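Deoxyribodipyrimidine photo-lyase (Oryza sativa Japonica Group, PDB 3UMV) repairs UV-damaged DNA by using light and a bound FAD to split cyclobutane pyrimidine dimers back into separate pyrimidines. Local coordinates at residues A[273-278]-A[468-473]; A[375-380]-A[393-398]; A[400-405]-A[458-463]. All blocks are in the same frame, centred on the assembly; numbering follows the deposited sequence.

Contact 1: A[273-278]-A[468-473]. With URE (urea), chain J.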
loop_
_atom_site.group_PDB
_atom_site.type_symbol
_atom_site.label_atom_id
_atom_site.label_comp_id
_atom_site.label_asym_id
_atom_site.label_seq_id
_atom_site.Cartn_x
_atom_site.Cartn_y
_atom_site.Cartn_z
ATOM N N ASN A 273 -9.244 18.316 -1.295
ATOM C CA ASN A 273 -8.057 19.098 -1.629
ATOM C C ASN A 273 -7.719 20.192 -0.617
ATOM O O ASN A 273 -6.806 20.992 -0.846
ATOM C CB ASN A 273 -8.183 19.687 -3.036
ATOM C CG ASN A 273 -8.175 18.619 -4.113
ATOM O OD1 ASN A 273 -7.260 17.798 -4.178
ATOM N ND2 ASN A 273 -9.210 18.608 -4.948
ATOM N N ASP A 274 -8.440 20.214 0.503
ATOM C CA ASP A 274 -8.287 21.273 1.501
ATOM C C ASP A 274 -7.596 20.764 2.774
ATOM O O ASP A 274 -8.218 20.086 3.591
ATOM C CB ASP A 274 -9.670 21.838 1.847
ATOM C CG ASP A 274 -9.599 23.046 2.754
ATOM O OD1 ASP A 274 -8.523 23.327 3.328
ATOM O OD2 ASP A 274 -10.641 23.719 2.903
ATOM N N PRO A 275 -6.303 21.078 2.948
ATOM C CA PRO A 275 -5.579 20.506 4.092
ATOM C C PRO A 275 -6.064 20.980 5.456
ATOM O O PRO A 275 -5.672 20.394 6.467
ATOM C CB PRO A 275 -4.134 20.950 3.846
ATOM C CG PRO A 275 -4.070 21.134 2.354
ATOM C CD PRO A 275 -5.395 21.730 1.993
ATOM N N THR A 276 -6.904 22.011 5.484
ATOM C CA THR A 276 -7.479 22.484 6.737
ATOM C C THR A 276 -8.741 21.703 7.095
ATOM O O THR A 276 -9.416 22.023 8.077
ATOM C CB THR A 276 -7.816 23.996 6.702
ATOM O OG1 THR A 276 -8.894 24.235 5.789
ATOM C CG2 THR A 276 -6.600 24.818 6.287
ATOM N N LYS A 277 -9.066 20.694 6.288
ATOM C CA LYS A 277 -10.164 19.773 6.589
ATOM C C LYS A 277 -9.625 18.353 6.672
ATOM O O LYS A 277 -9.893 17.523 5.801
ATOM C CB LYS A 277 -11.264 19.887 5.536
ATOM C CG LYS A 277 -11.864 21.281 5.489
ATOM C CD LYS A 277 -12.936 21.435 4.432
ATOM C CE LYS A 277 -13.372 22.901 4.344
ATOM N NZ LYS A 277 -14.577 23.088 3.487
ATOM N N PRO A 278 -8.830 18.078 7.715
ATOM C CA PRO A 278 -8.152 16.785 7.853
ATOM C C PRO A 278 -9.131 15.612 7.876
ATOM O O PRO A 278 -8.792 14.527 7.409
ATOM C CB PRO A 278 -7.411 16.909 9.193
ATOM C CG PRO A 278 -8.007 18.107 9.890
ATOM C CD PRO A 278 -8.515 19.007 8.814
ATOM N N ARG A 468 -4.340 30.887 -2.452
ATOM C CA ARG A 468 -5.588 31.163 -3.150
ATOM C C ARG A 468 -6.643 30.104 -2.849
ATOM O O ARG A 468 -7.835 30.408 -2.783
ATOM C CB ARG A 468 -5.358 31.245 -4.660
ATOM C CG ARG A 468 -4.505 32.421 -5.101
ATOM C CD ARG A 468 -4.494 32.538 -6.618
ATOM N NE ARG A 468 -4.079 31.293 -7.261
ATOM C CZ ARG A 468 -2.855 31.060 -7.724
ATOM N NH1 ARG A 468 -1.915 31.994 -7.625
ATOM N NH2 ARG A 468 -2.568 29.895 -8.294
ATOM N N LYS A 469 -6.199 28.863 -2.653
ATOM C CA LYS A 469 -7.117 27.732 -2.557
ATOM C C LYS A 469 -7.636 27.471 -1.143
ATOM O O LYS A 469 -8.791 27.089 -0.971
ATOM C CB LYS A 469 -6.465 26.464 -3.125
ATOM C CG LYS A 469 -5.903 26.633 -4.535
ATOM C CD LYS A 469 -5.370 25.324 -5.108
ATOM C CE LYS A 469 -6.508 24.394 -5.515
ATOM N NZ LYS A 469 -6.021 23.077 -6.020
ATOM N N PHE A 470 -6.787 27.669 -0.136
ATOM C CA PHE A 470 -7.178 27.398 1.247
ATOM C C PHE A 470 -6.409 28.251 2.246
ATOM O O PHE A 470 -5.430 28.910 1.887
ATOM C CB PHE A 470 -7.007 25.912 1.589
ATOM C CG PHE A 470 -5.573 25.424 1.524
ATOM C CD1 PHE A 470 -4.784 25.403 2.661
ATOM C CD2 PHE A 470 -5.028 24.979 0.331
ATOM C CE1 PHE A 470 -3.458 24.952 2.601
ATOM C CE2 PHE A 470 -3.712 24.522 0.268
ATOM C CZ PHE A 470 -2.932 24.510 1.405
ATOM N N ASP A 471 -6.851 28.211 3.500
ATOM C CA ASP A 471 -6.254 29.005 4.576
ATOM C C ASP A 471 -4.928 28.388 5.023
ATOM O O ASP A 471 -4.896 27.580 5.956
ATOM C CB ASP A 471 -7.241 29.076 5.754
ATOM C CG ASP A 471 -6.821 30.061 6.842
ATOM O OD1 ASP A 471 -5.655 30.502 6.878
ATOM O OD2 ASP A 471 -7.679 30.386 7.689
ATOM N N VAL A 472 -3.844 28.771 4.344
ATOM C CA VAL A 472 -2.489 28.286 4.631
ATOM C C VAL A 472 -2.068 28.479 6.093
ATOM O O VAL A 472 -1.439 27.602 6.680
ATOM C CB VAL A 472 -1.448 28.980 3.721
ATOM C CG1 VAL A 472 -0.032 28.624 4.159
ATOM C CG2 VAL A 472 -1.667 28.587 2.270
ATOM N N ASP A 473 -2.422 29.620 6.683
ATOM C CA ASP A 473 -2.030 29.891 8.061
ATOM C C ASP A 473 -2.725 28.956 9.045
ATOM O O ASP A 473 -2.142 28.567 10.064
ATOM C CB ASP A 473 -2.298 31.356 8.424
ATOM C CG ASP A 473 -1.434 32.318 7.624
ATOM O OD1 ASP A 473 -0.400 31.876 7.070
ATOM O OD2 ASP A 473 -1.785 33.513 7.557
HETATM C C URE J . -4.568 13.985 6.988
HETATM O O URE J . -3.394 14.346 7.066
HETATM N N1 URE J . -5.543 14.866 7.033
HETATM N N2 URE J . -4.855 12.708 7.025
HETATM O O HOH W 1 -9.356 26.998 4.181
#

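Contact 2: A[375-380]-A[393-398]. With FAD (flavin-adenine dinucleotide), chain I.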
loop_
_atom_site.group_PDB
_atom_site.type_symbol
_atom_site.label_atom_id
_atom_site.label_comp_id
_atom_site.label_asym_id
_atom_site.label_seq_id
_atom_site.Cartn_x
_atom_site.Cartn_y
_atom_site.Cartn_z
ATOM N N ASP A 375 10.367 28.058 3.895
ATOM C CA ASP A 375 8.945 27.942 3.529
ATOM C C ASP A 375 8.121 27.322 4.661
ATOM O O ASP A 375 8.210 26.120 4.904
ATOM C CB ASP A 375 8.843 27.095 2.254
ATOM C CG ASP A 375 7.403 26.918 1.754
ATOM O OD1 ASP A 375 7.223 26.547 0.567
ATOM O OD2 ASP A 375 6.453 27.163 2.517
ATOM N N PRO A 376 7.316 28.133 5.374
ATOM C CA PRO A 376 6.612 27.585 6.533
ATOM C C PRO A 376 5.504 26.608 6.148
ATOM O O PRO A 376 5.178 25.746 6.949
ATOM C CB PRO A 376 6.018 28.825 7.206
ATOM C CG PRO A 376 5.886 29.808 6.111
ATOM C CD PRO A 376 7.057 29.575 5.205
ATOM N N LEU A 377 4.945 26.760 4.955
ATOM C CA LEU A 377 3.951 25.825 4.448
ATOM C C LEU A 377 4.605 24.453 4.197
ATOM O O LEU A 377 4.069 23.424 4.595
ATOM C CB LEU A 377 3.291 26.364 3.185
ATOM C CG LEU A 377 2.272 25.411 2.547
ATOM C CD1 LEU A 377 1.184 24.996 3.554
ATOM C CD2 LEU A 377 1.658 26.046 1.315
ATOM N N TRP A 378 5.786 24.453 3.585
ATOM C CA TRP A 378 6.500 23.205 3.346
ATOM C C TRP A 378 6.903 22.569 4.667
ATOM O O TRP A 378 6.693 21.378 4.888
ATOM C CB TRP A 378 7.726 23.421 2.458
ATOM C CG TRP A 378 8.267 22.096 2.010
ATOM C CD1 TRP A 378 7.922 21.424 0.867
ATOM C CD2 TRP A 378 9.167 21.236 2.732
ATOM N NE1 TRP A 378 8.572 20.219 0.818
ATOM C CE2 TRP A 378 9.353 20.076 1.940
ATOM C CE3 TRP A 378 9.856 21.343 3.954
ATOM C CZ2 TRP A 378 10.172 19.014 2.342
ATOM C CZ3 TRP A 378 10.686 20.299 4.343
ATOM C CH2 TRP A 378 10.840 19.149 3.532
ATOM N N ASN A 379 7.469 23.376 5.562
ATOM C CA ASN A 379 7.831 22.867 6.870
ATOM C C ASN A 379 6.662 22.188 7.566
ATOM O O ASN A 379 6.843 21.141 8.186
ATOM C CB ASN A 379 8.364 23.994 7.770
ATOM C CG ASN A 379 9.698 24.548 7.315
ATOM O OD1 ASN A 379 10.095 25.634 7.749
ATOM N ND2 ASN A 379 10.400 23.826 6.451
ATOM N N ALA A 380 5.472 22.789 7.474
ATOM C CA ALA A 380 4.269 22.232 8.093
ATOM C C ALA A 380 3.927 20.866 7.505
ATOM O O ALA A 380 3.587 19.946 8.233
ATOM C CB ALA A 380 3.062 23.221 7.951
ATOM N N GLY A 393 -3.127 14.608 1.578
ATOM C CA GLY A 393 -2.921 14.225 0.190
ATOM C C GLY A 393 -2.588 15.375 -0.742
ATOM O O GLY A 393 -1.739 15.250 -1.635
ATOM N N PHE A 394 -3.255 16.506 -0.558
ATOM C CA PHE A 394 -2.951 17.651 -1.401
ATOM C C PHE A 394 -1.535 18.153 -1.077
ATOM O O PHE A 394 -0.763 18.472 -1.973
ATOM C CB PHE A 394 -3.968 18.778 -1.226
ATOM C CG PHE A 394 -3.710 19.940 -2.135
ATOM C CD1 PHE A 394 -4.271 19.978 -3.404
ATOM C CD2 PHE A 394 -2.869 20.969 -1.747
ATOM C CE1 PHE A 394 -4.026 21.041 -4.251
ATOM C CE2 PHE A 394 -2.618 22.033 -2.595
ATOM C CZ PHE A 394 -3.198 22.065 -3.846
ATOM N N MET A 395 -1.199 18.200 0.207
ATOM C CA MET A 395 0.133 18.669 0.608
ATOM C C MET A 395 1.272 17.745 0.111
ATOM O O MET A 395 2.380 18.223 -0.099
ATOM C CB MET A 395 0.246 18.911 2.125
ATOM C CG MET A 395 -0.506 20.159 2.633
ATOM S SD MET A 395 -0.365 21.602 1.564
ATOM C CE MET A 395 1.401 21.868 1.588
ATOM N N ARG A 396 1.011 16.448 -0.094
ATOM C CA ARG A 396 2.056 15.553 -0.628
ATOM C C ARG A 396 2.580 16.001 -1.995
ATOM O O ARG A 396 3.799 15.917 -2.265
ATOM C CB ARG A 396 1.582 14.093 -0.681
ATOM C CG ARG A 396 1.308 13.505 0.682
ATOM C CD ARG A 396 1.171 11.987 0.619
ATOM N NE ARG A 396 0.373 11.491 1.737
ATOM C CZ ARG A 396 0.453 10.259 2.221
ATOM N NH1 ARG A 396 1.328 9.409 1.710
ATOM N NH2 ARG A 396 -0.327 9.884 3.232
ATOM N N MET A 397 1.677 16.508 -2.840
ATOM C CA MET A 397 2.065 17.020 -4.158
ATOM C C MET A 397 2.974 18.251 -4.026
ATOM O O MET A 397 4.038 18.313 -4.641
ATOM C CB MET A 397 0.826 17.367 -4.991
ATOM C CG MET A 397 -0.058 16.178 -5.271
ATOM S SD MET A 397 -1.500 16.608 -6.290
ATOM C CE MET A 397 -2.598 17.223 -5.039
ATOM N N TYR A 398 2.547 19.223 -3.220
ATOM C CA TYR A 398 3.326 20.428 -2.956
ATOM C C TYR A 398 4.693 20.070 -2.365
ATOM O O TYR A 398 5.729 20.517 -2.843
ATOM C CB TYR A 398 2.560 21.325 -1.983
ATOM C CG TYR A 398 3.253 22.624 -1.652
ATOM C CD1 TYR A 398 4.068 22.744 -0.530
ATOM C CD2 TYR A 398 3.097 23.734 -2.472
ATOM C CE1 TYR A 398 4.699 23.962 -0.228
ATOM C CE2 TYR A 398 3.719 24.932 -2.186
ATOM C CZ TYR A 398 4.522 25.041 -1.079
ATOM O OH TYR A 398 5.131 26.249 -0.825
HETATM P PA FAD I . -8.463 9.558 0.242
HETATM O O1A FAD I . -8.544 10.874 -0.469
HETATM O O2A FAD I . -9.606 9.283 1.179
HETATM O O5B FAD I . -8.327 8.405 -0.859
HETATM C C5B FAD I . -8.867 7.116 -0.664
HETATM C C4B FAD I . -7.930 6.063 -1.265
HETATM O O4B FAD I . -7.707 6.278 -2.651
HETATM C C3B FAD I . -6.547 6.116 -0.644
HETATM O O3B FAD I . -6.496 5.403 0.568
HETATM C C2B FAD I . -5.724 5.453 -1.709
HETATM O O2B FAD I . -5.939 4.055 -1.671
HETATM C C1B FAD I . -6.368 5.970 -2.970
HETATM N N9A FAD I . -5.668 7.166 -3.468
HETATM C C8A FAD I . -5.965 8.478 -3.214
HETATM N N7A FAD I . -5.068 9.239 -3.885
HETATM C C5A FAD I . -4.199 8.425 -4.546
HETATM C C6A FAD I . -3.095 8.640 -5.381
HETATM N N6A FAD I . -2.733 9.861 -5.773
HETATM N N1A FAD I . -2.416 7.565 -5.909
HETATM C C2A FAD I . -2.829 6.284 -5.625
HETATM N N3A FAD I . -3.912 6.072 -4.800
HETATM C C4A FAD I . -4.586 7.125 -4.286
HETATM N N1 FAD I . -0.400 6.851 -1.107
HETATM C C2 FAD I . -0.150 5.748 -0.345
HETATM O O2 FAD I . -1.067 4.940 -0.193
HETATM N N3 FAD I . 1.102 5.544 0.209
HETATM C C4 FAD I . 2.115 6.465 0.014
HETATM O O4 FAD I . 3.229 6.283 0.515
HETATM C C4X FAD I . 1.854 7.580 -0.774
HETATM N N5 FAD I . 2.814 8.540 -0.995
HETATM C C5X FAD I . 2.542 9.631 -1.797
HETATM C C6 FAD I . 3.537 10.586 -2.043
HETATM C C7 FAD I . 3.263 11.694 -2.850
HETATM C C7M FAD I . 4.355 12.699 -3.110
HETATM C C8 FAD I . 1.986 11.842 -3.398
HETATM C C8M FAD I . 1.630 13.011 -4.268
HETATM C C9 FAD I . 1.008 10.898 -3.137
HETATM C C9A FAD I . 1.283 9.798 -2.345
HETATM N N10 FAD I . 0.300 8.864 -2.089
HETATM C C10 FAD I . 0.600 7.768 -1.318
HETATM C "C1'" FAD I . -1.105 8.997 -2.661
HETATM C "C2'" FAD I . -2.100 9.769 -1.739
HETATM O "O2'" FAD I . -1.595 11.011 -1.234
HETATM C "C3'" FAD I . -2.606 8.949 -0.538
HETATM O "O3'" FAD I . -3.068 7.704 -0.991
HETATM C "C4'" FAD I . -3.741 9.633 0.229
HETATM O "O4'" FAD I . -3.304 10.893 0.705
HETATM C "C5'" FAD I . -4.161 8.715 1.375
HETATM O "O5'" FAD I . -5.011 9.308 2.328
HETATM P P FAD I . -6.546 8.844 2.403
HETATM O O1P FAD I . -6.648 7.333 2.487
HETATM O O2P FAD I . -7.218 9.539 3.559
HETATM O O3P FAD I . -7.021 9.468 0.993
#

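Contact 3: A[400-405]-A[458-463]. With URE (urea), chain K; EDO (1,2-ethanediol), chain F.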
loop_
_atom_site.group_PDB
_atom_site.type_symbol
_atom_site.label_atom_id
_atom_site.label_comp_id
_atom_site.label_asym_id
_atom_site.label_seq_id
_atom_site.Cartn_x
_atom_site.Cartn_y
_atom_site.Cartn_z
ATOM N N ALA A 400 6.511 17.272 -2.379
ATOM C CA ALA A 400 7.488 16.623 -3.236
ATOM C C ALA A 400 8.005 17.551 -4.338
ATOM O O ALA A 400 9.167 17.471 -4.734
ATOM C CB ALA A 400 6.912 15.324 -3.833
ATOM N N LYS A 401 7.137 18.416 -4.848
ATOM C CA LYS A 401 7.554 19.371 -5.862
ATOM C C LYS A 401 8.567 20.394 -5.350
ATOM O O LYS A 401 9.475 20.807 -6.092
ATOM C CB LYS A 401 6.347 20.060 -6.478
ATOM C CG LYS A 401 5.558 19.120 -7.369
ATOM C CD LYS A 401 4.481 19.843 -8.143
ATOM C CE LYS A 401 3.702 18.835 -9.018
ATOM N NZ LYS A 401 4.511 18.364 -10.170
ATOM N N LYS A 402 8.427 20.818 -4.097
ATOM C CA LYS A 402 9.445 21.702 -3.516
ATOM C C LYS A 402 10.796 20.999 -3.382
ATOM O O LYS A 402 11.851 21.620 -3.505
ATOM C CB LYS A 402 9.006 22.248 -2.162
ATOM C CG LYS A 402 7.821 23.194 -2.223
ATOM C CD LYS A 402 8.153 24.428 -3.045
ATOM C CE LYS A 402 7.147 24.605 -4.161
ATOM N NZ LYS A 402 7.215 25.963 -4.799
ATOM N N ILE A 403 10.778 19.691 -3.138
ATOM C CA ILE A 403 12.035 18.964 -3.038
ATOM C C ILE A 403 12.768 19.004 -4.380
ATOM O O ILE A 403 13.980 19.217 -4.422
ATOM C CB ILE A 403 11.808 17.528 -2.558
ATOM C CG1 ILE A 403 11.184 17.540 -1.171
ATOM C CG2 ILE A 403 13.117 16.754 -2.525
ATOM C CD1 ILE A 403 10.843 16.162 -0.627
ATOM N N LEU A 404 12.025 18.853 -5.475
ATOM C CA LEU A 404 12.589 19.058 -6.815
ATOM C C LEU A 404 13.177 20.464 -6.963
ATOM O O LEU A 404 14.280 20.661 -7.512
ATOM C CB LEU A 404 11.515 18.842 -7.881
ATOM C CG LEU A 404 11.916 19.217 -9.309
ATOM C CD1 LEU A 404 13.100 18.364 -9.773
ATOM C CD2 LEU A 404 10.726 19.056 -10.254
ATOM N N GLU A 405 12.449 21.451 -6.454
ATOM C CA GLU A 405 12.867 22.841 -6.612
ATOM C C GLU A 405 14.098 23.212 -5.782
ATOM O O GLU A 405 14.807 24.145 -6.117
ATOM C CB GLU A 405 11.712 23.753 -6.223
ATOM C CG GLU A 405 11.848 25.174 -6.720
ATOM C CD GLU A 405 10.598 25.988 -6.464
ATOM O OE1 GLU A 405 10.539 27.134 -6.939
ATOM O OE2 GLU A 405 9.665 25.480 -5.810
ATOM N N ILE A 458 7.549 20.040 -16.251
ATOM C CA ILE A 458 6.939 19.313 -15.142
ATOM C C ILE A 458 6.025 20.305 -14.428
ATOM O O ILE A 458 6.404 21.452 -14.234
ATOM C CB ILE A 458 8.003 18.812 -14.147
ATOM C CG1 ILE A 458 8.982 17.869 -14.858
ATOM C CG2 ILE A 458 7.336 18.130 -12.955
ATOM C CD1 ILE A 458 8.298 16.696 -15.566
ATOM N N ARG A 459 4.833 19.857 -14.030
ATOM C CA ARG A 459 3.866 20.716 -13.340
ATOM C C ARG A 459 4.451 21.422 -12.106
ATOM O O ARG A 459 5.098 20.791 -11.252
ATOM C CB ARG A 459 2.618 19.908 -12.958
ATOM C CG ARG A 459 1.509 20.759 -12.317
ATOM C CD ARG A 459 0.455 19.899 -11.610
ATOM N NE ARG A 459 -0.202 18.955 -12.514
ATOM C CZ ARG A 459 -1.516 18.767 -12.573
ATOM N NH1 ARG A 459 -2.318 19.467 -11.776
ATOM N NH2 ARG A 459 -2.032 17.882 -13.431
ATOM N N TYR A 460 4.211 22.733 -12.016
ATOM C CA TYR A 460 4.736 23.566 -10.939
ATOM C C TYR A 460 3.612 23.890 -9.958
ATOM O O TYR A 460 2.459 24.014 -10.356
ATOM C CB TYR A 460 5.314 24.869 -11.510
ATOM C CG TYR A 460 6.059 25.713 -10.496
ATOM C CD1 TYR A 460 5.570 26.950 -10.105
ATOM C CD2 TYR A 460 7.248 25.275 -9.939
ATOM C CE1 TYR A 460 6.248 27.730 -9.184
ATOM C CE2 TYR A 460 7.935 26.046 -9.007
ATOM C CZ TYR A 460 7.428 27.269 -8.636
ATOM O OH TYR A 460 8.097 28.049 -7.712
ATOM N N MET A 461 3.952 24.001 -8.679
ATOM C CA MET A 461 3.012 24.464 -7.664
ATOM C C MET A 461 3.777 25.426 -6.772
ATOM O O MET A 461 4.986 25.271 -6.581
ATOM C CB MET A 461 2.483 23.298 -6.829
ATOM C CG MET A 461 1.576 22.295 -7.568
ATOM S SD MET A 461 1.211 20.842 -6.530
ATOM C CE MET A 461 -0.047 21.502 -5.430
ATOM N N ASN A 462 3.100 26.435 -6.231
ATOM C CA ASN A 462 3.798 27.357 -5.338
ATOM C C ASN A 462 2.947 27.815 -4.171
ATOM O O ASN A 462 1.746 27.514 -4.110
ATOM C CB ASN A 462 4.434 28.542 -6.090
ATOM C CG ASN A 462 3.414 29.410 -6.821
ATOM O OD1 ASN A 462 2.198 29.233 -6.680
ATOM N ND2 ASN A 462 3.916 30.369 -7.600
ATOM N N TYR A 463 3.599 28.500 -3.233
ATOM C CA TYR A 463 2.985 28.975 -2.004
ATOM C C TYR A 463 1.782 29.836 -2.357
ATOM O O TYR A 463 0.687 29.625 -1.839
ATOM C CB TYR A 463 4.012 29.799 -1.219
ATOM C CG TYR A 463 3.644 30.154 0.208
ATOM C CD1 TYR A 463 2.822 31.241 0.489
ATOM C CD2 TYR A 463 4.164 29.434 1.280
ATOM C CE1 TYR A 463 2.501 31.580 1.801
ATOM C CE2 TYR A 463 3.853 29.765 2.588
ATOM C CZ TYR A 463 3.019 30.838 2.845
ATOM O OH TYR A 463 2.707 31.169 4.149
HETATM C C URE K . 4.552 24.714 -15.159
HETATM O O URE K . 5.617 24.106 -15.316
HETATM N N1 URE K . 3.591 24.234 -14.396
HETATM N N2 URE K . 4.373 25.866 -15.757
HETATM C C1 EDO F . 11.975 28.113 -9.950
HETATM O O1 EDO F . 12.558 27.671 -8.784
HETATM C C2 EDO F . 11.309 27.233 -10.751
HETATM O O2 EDO F . 10.668 27.689 -11.877
HETATM O O HOH W 2 6.516 28.275 -3.591
#

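Contact 1: A[273-278]-A[468-473]
The phenyl ring of Phe470 carries the CD corner of Pro275 on one face: CD stands 3.5 Å from the ring centroid and 3° off the ring normal, a nearly ideal CH-pi contact. Pro275 CG continues across the same ring toward CZ, while Asp274 OD1 and Thr276 CG2 reach Phe470 obliquely. The proline is presented by a type I beta turn, Asp274 to Lys277, closed by the backbone bond from Lys277 N to Asp274 O. An Asx turn reinforces it. Asp274 OD1 accepts from Thr276 N at 3.0 Å and from Thr276 OG1 at 2.6 Å, both donors standing on the same face of the carboxylate plane. With its CG anti to the backbone N (chi1 -173°), Asp274 folds back over its own turn and also rests OD1 against Phe470 CB.

Across the contact, Phe470 lies in the short link between helices 463-469 and 472-489, where Asp471 is the N-cap residue of the second helix and its OD1 accepts from Ala474 N. No direct hydrogen bond joins the two segments. The FAD-domain loop 273-278 is thus fitted to the link between the two helices by apolar contact, Phe394 and Tyr475 adding their side chains around it. One water spans the outer margin, donating to Thr276 OG1 at 3.2 Å and accepting from Asp471 N at 2.9 Å.

Contact 2: A[375-380]-A[393-398]
This is a buried helix-helix contact in the helical FAD-binding part of the photolyase, where the N-terminal end of helix 376-388 meets helix 393-405. The axes of segments 376-380 and 393-398 approach to 10.2 Å, at 122° between their N-to-C directions, and all five touching residues are buried. Its polar link runs from Tyr398 OH to Asp375 OD1, 2.5 Å, on the syn lone pair of the carboxylate, whose plane stands 84° from that of the ring. The other oxygen serves the helix end: Asp375 is the N-cap, and its OD2 accepts from Trp378 N at 3.0 Å from above the carboxylate plane, with a weak bond from Leu377 N. With an alanine here, the buried Tyr398 hydroxyl would probably lose its carboxylate acceptor and the first turn of the helix its side-chain cap.

Around this pair the packing is apolar. Leu377 CD2 lies over one face of the Tyr398 ring, 4.1 Å from its centroid and offset toward the rim, while Leu377 CD1 meets Met395 CE at 3.7 Å. Met395 is bent at chi2 and chi3 (chi3 -61°), which carries CE to the leucine.

The cap lies at the start of the helix bearing Trp378, predicted with Trp399 and Trp406 to pass electrons through tryptophanyl radicals, the tryptophan relay known from photolyases. The Trp378 ring meets that of Trp399 with the planes nearly parallel, gives NE1 to Trp399 O and meets Trp406 edge-to-face; Trp378 CB touches Tyr398 CE1. The far side of helix 393-405 faces the flavin: Arg396 NH1 lies 3.1 Å from FAD C4X and 3.2 Å from FAD N5, with NH2 salt-bridged to Asp427.

Contact 3: A[400-405]-A[458-463]
The C-terminal end of helix 393-405, next to the predicted tryptophan relay, is tied to the extended chain 458-462 leading into helix 463-469; residues 458-460 border a bound urea, its N1 2.9 Å from Tyr460 N. Two lysines reach across to backbone carbonyls. Lys401 runs out straight and bends only at its last torsion (chi4 -72°), which brings NZ to Arg459 O at 2.7 Å, the donor tilted from the carbonyl plane; Ser440 O takes a second bond from this NZ. The aliphatic part of Lys401 crosses Met461 at about a right angle, with CD 3.8 Å from SD.

Lys402 NZ meets Met461 O at 2.9 Å, in the carbonyl plane on a lone pair, forms a salt bridge with Glu405 OE2 at 2.7 Å on the syn lone pair, and donates to a water that also accepts from Tyr463 N. Glu405, its chain extended, turns the other oxygen to the tyrosine: Tyr460 OH donates to OE1 at 2.7 Å, with OE1 at the ring edge and the carboxylate plane 75° from that of the ring. The carboxylate is thus gripped by Lys402 on OE2 and Tyr460 on OE1, with an ethanediol, probably from the crystallisation liquor, also at OE1. Asn462 OD1 accepts from Gly465 N: it is the N-cap of helix 463-469, where the loop enters the next helix of the FAD-binding domain.

Contact 2 is the buried one, every touching residue being enclosed, whereas contacts 1 and 3 are only partly buried and involve bound water. Helix 393-405 serves contacts 2 and 3, whose centres lie about 10 Å apart; its Phe394 and Met395 also pack on the segments of contact 1, and the centres of contacts 1 and 2 are likewise about 10 Å apart. Contact 1 closes the chain loop within which the other two are nested in series. Contact 1 is proline-on-phenyl packing without a direct hydrogen bond. Contacts 2 and 3 each have a tyrosine-carboxylate bond, amid apolar groups in contact 2, while contact 3 adds two lysine-to-carbonyl bonds and a salt bridge inside its helix. Tyr463 touches Asp375, Leu377 and Val472, bringing all three together.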